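Local coordinates for protein mevalonate kinase (Staphylococcus aureus, PDB 2X7I) that probably catalyses the ATP-dependent phosphorylation of mevalonate to 5-phosphomevalonate, a step of the mevalonate route to isoprenoid precursors, as a GHMP-family kinase, at residues A217-V220 / I221-H224; G211-V214 / L215-S218. All coordinates share one frame; numbering follows the deposited sequence.

Contact 1. Residues A217-V220 / I221-H224; sequences ASDV and IEHH
D219 and H223, one helical turn apart, run alongside each other on the exposed side of the chain, the carboxylate and imidazole planes only 15° from parallel. CD2 of H223 comes 3.0 Å from O of D219, which lies oblique to the ring, whereas D219 OD2 and H223 NE2, 3.9 Å apart, are too distant for a hydrogen bond and could attract only weakly if the ring is protonated. Next to them E222 slants across D219, its carboxylate turned 54° from that of D219, with OE1 of E222 3.8 Å from OD2 of D219. Two like charges so close probably repel; D219 is exposed and E222 partly so, which may soften the effect. With CG anti to its carbonyl carbon (chi1 -71°), E222 leans back along the helix, CG 3.1 Å from O of S218, which OE2 also meets without a hydrogen bond. These residues close helix 203-222 in a Schellman motif: H224, with positive phi, is the C-prime residue, its N bonds to O of I221, and K225 N reaches O of V220. Just before that, H223 N donates to O of D219 at 2.9 Å, and E222 N to O of S218 at 3.0 Å. On the buried side I221 brings CD1 3.2 Å from O of A217, which also accepts I221 N; its contact with the A217 methyl is loose. Both residues pack on I30 of strand 29-45, while V220 turns to A228, L229 and I232 of helix 226-243. Beyond the turn, H224 ND1 is hydrogen-bonded to O of S171.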
# COMPACT_ATOMS: atom_id res chain seq x y z
N ALA A 217 -16.78 -10.07 0.89
CA ALA A 217 -15.59 -9.86 0.05
C ALA A 217 -14.60 -11.03 0.10
O ALA A 217 -13.95 -11.32 -0.88
CB ALA A 217 -14.89 -8.58 0.44
N SER A 218 -14.49 -11.67 1.25
CA SER A 218 -13.59 -12.80 1.42
C SER A 218 -14.01 -13.96 0.52
O SER A 218 -13.18 -14.52 -0.17
CB SER A 218 -13.53 -13.25 2.88
OG SER A 218 -14.80 -13.64 3.38
N ASP A 219 -15.30 -14.29 0.54
CA ASP A 219 -15.82 -15.36 -0.32
C ASP A 219 -15.74 -14.98 -1.80
O ASP A 219 -15.29 -15.77 -2.63
CB ASP A 219 -17.27 -15.70 0.06
CG ASP A 219 -17.34 -16.62 1.27
OD1 ASP A 219 -17.71 -16.12 2.37
OD2 ASP A 219 -17.03 -17.82 1.13
N VAL A 220 -16.18 -13.76 -2.11
CA VAL A 220 -16.09 -13.21 -3.46
C VAL A 220 -14.67 -13.31 -4.05
O VAL A 220 -14.50 -13.63 -5.21
CB VAL A 220 -16.58 -11.74 -3.47
CG1 VAL A 220 -15.92 -10.93 -4.57
CG2 VAL A 220 -18.11 -11.70 -3.57
N ILE A 221 -13.67 -13.04 -3.22
CA ILE A 221 -12.27 -13.12 -3.65
C ILE A 221 -11.80 -14.57 -3.79
O ILE A 221 -11.12 -14.92 -4.75
CB ILE A 221 -11.35 -12.32 -2.68
CG1 ILE A 221 -11.39 -10.84 -3.05
CG2 ILE A 221 -9.91 -12.84 -2.71
CD1 ILE A 221 -11.30 -9.91 -1.88
N GLU A 222 -12.18 -15.41 -2.83
CA GLU A 222 -11.86 -16.84 -2.89
C GLU A 222 -12.44 -17.54 -4.12
O GLU A 222 -11.89 -18.56 -4.58
CB GLU A 222 -12.37 -17.55 -1.63
CG GLU A 222 -11.58 -17.21 -0.36
CD GLU A 222 -12.38 -17.44 0.91
OE1 GLU A 222 -13.24 -18.34 0.94
OE2 GLU A 222 -12.15 -16.71 1.89
N HIS A 223 -13.55 -17.02 -4.65
CA HIS A 223 -14.23 -17.65 -5.79
C HIS A 223 -14.12 -16.82 -7.08
O HIS A 223 -14.81 -17.09 -8.07
CB HIS A 223 -15.69 -17.96 -5.42
CG HIS A 223 -15.84 -18.78 -4.17
ND1 HIS A 223 -15.28 -20.04 -4.04
CD2 HIS A 223 -16.45 -18.53 -2.99
CE1 HIS A 223 -15.55 -20.52 -2.84
NE2 HIS A 223 -16.26 -19.62 -2.19
N HIS A 224 -13.23 -15.83 -7.05
CA HIS A 224 -12.78 -15.10 -8.24
C HIS A 224 -13.91 -14.37 -8.97
O HIS A 224 -13.98 -14.38 -10.19
CB HIS A 224 -12.07 -16.06 -9.22
CG HIS A 224 -11.07 -16.95 -8.55
ND1 HIS A 224 -9.94 -16.47 -7.92
CD2 HIS A 224 -11.03 -18.30 -8.41
CE1 HIS A 224 -9.25 -17.48 -7.43
NE2 HIS A 224 -9.89 -18.60 -7.70

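Contact 2. Residues G211-V214 / L215-S218; sequences GKLV and LRAS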
# COMPACT_ATOMS: atom_id res chain seq x y z
N GLY A 211 -17.91 -4.30 8.09
CA GLY A 211 -17.69 -5.61 8.68
C GLY A 211 -18.37 -6.72 7.92
O GLY A 211 -17.71 -7.67 7.49
N LYS A 212 -19.69 -6.61 7.73
CA LYS A 212 -20.40 -7.60 6.90
C LYS A 212 -19.95 -7.58 5.43
O LYS A 212 -19.88 -8.63 4.80
CB LYS A 212 -21.95 -7.50 7.00
CG LYS A 212 -22.56 -6.10 6.94
CD LYS A 212 -24.09 -6.16 7.11
CE LYS A 212 -24.65 -4.96 7.88
NZ LYS A 212 -24.40 -5.05 9.36
N LEU A 213 -19.61 -6.41 4.89
CA LEU A 213 -19.11 -6.32 3.51
C LEU A 213 -17.73 -6.96 3.32
O LEU A 213 -17.43 -7.47 2.25
CB LEU A 213 -19.09 -4.87 3.03
CG LEU A 213 -20.46 -4.22 2.87
CD1 LEU A 213 -20.32 -2.71 2.66
CD2 LEU A 213 -21.22 -4.86 1.71
N VAL A 214 -16.88 -6.92 4.36
CA VAL A 214 -15.60 -7.63 4.34
C VAL A 214 -15.81 -9.15 4.34
O VAL A 214 -15.02 -9.89 3.74
CB VAL A 214 -14.69 -7.22 5.55
CG1 VAL A 214 -13.47 -8.13 5.65
CG2 VAL A 214 -14.27 -5.77 5.44
N LEU A 215 -16.86 -9.61 5.01
CA LEU A 215 -17.18 -11.04 5.07
C LEU A 215 -17.60 -11.55 3.69
O LEU A 215 -17.14 -12.61 3.24
CB LEU A 215 -18.27 -11.32 6.10
CG LEU A 215 -18.69 -12.79 6.30
CD1 LEU A 215 -17.47 -13.69 6.50
CD2 LEU A 215 -19.68 -12.92 7.46
N ARG A 216 -18.46 -10.80 3.01
CA ARG A 216 -18.84 -11.15 1.64
C ARG A 216 -17.66 -11.04 0.67
O ARG A 216 -17.56 -11.81 -0.28
CB ARG A 216 -19.97 -10.27 1.16
CG ARG A 216 -21.28 -10.43 1.93
CD ARG A 216 -22.25 -9.30 1.59
NE ARG A 216 -22.38 -9.08 0.14
CZ ARG A 216 -23.08 -8.09 -0.41
NH1 ARG A 216 -23.73 -7.21 0.36
NH2 ARG A 216 -23.16 -7.97 -1.73
N ALA A 217 -16.78 -10.07 0.89
CA ALA A 217 -15.59 -9.86 0.05
C ALA A 217 -14.60 -11.03 0.10
O ALA A 217 -13.95 -11.32 -0.88
CB ALA A 217 -14.89 -8.58 0.44
N SER A 218 -14.49 -11.67 1.25
CA SER A 218 -13.59 -12.80 1.42
C SER A 218 -14.01 -13.96 0.52
O SER A 218 -13.18 -14.52 -0.17
CB SER A 218 -13.53 -13.25 2.88
OG SER A 218 -14.80 -13.64 3.38
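Two successive turns in the second half of helix 203-222, a helix of the C-terminal half of the chain in this GHMP-type kinase, carry L213 and R216 side by side and pointing the same way. The R216 chain bends at chi3 (49°), which swings the guanidinium back beside L213, where NH1 of R216 meets CD2 of L213 at 3.7 Å, approached obliquely. The methylene part of R216 runs past the carbonyl oxygen of K212, CG of R216 lying 3.7 Å from O of K212. That same carbonyl accepts the R216 N-H at 3.2 Å and, more weakly, the N-H of L215. A217 tucks its methyl group against the preceding turn, CB lying 3.3 Å from O of L213, the atom that also takes the A217 N-H. Further along, S218 OG donates to O of L215 at 2.6 Å; chi1 of 60° places the hydroxyl between its own N and carbonyl carbon, facing back up the helix. V214 packs on I18, P28, I30 and W158. A salt bridge from R216 NH2 to E235 of helix 226-243, with a long, weak ion pair to D231, probably holds the guanidinium in place, while L213, which also touches E235 and C236, packs against its NH1 side.

How the contacts relate
Followed from the N terminus, contact 2 (211-218) comes first on helix 203-222 and contact 1 (217-224) continues it to the helix end. Neither closes a long loop, since in each the two segments adjoin directly. They overlap rather than nest: A217 and S218 finish contact 2 and begin contact 1, and the two centres lie about 9 Å apart. Together they span the later turns of one helix. In both, residues on one side pack against strand 29-45 and those on another against helix 226-243. Contact 2 also reaches strand 157-160, whereas contact 1 meets L167 and L170 and leads through the helix end toward helix 226-243.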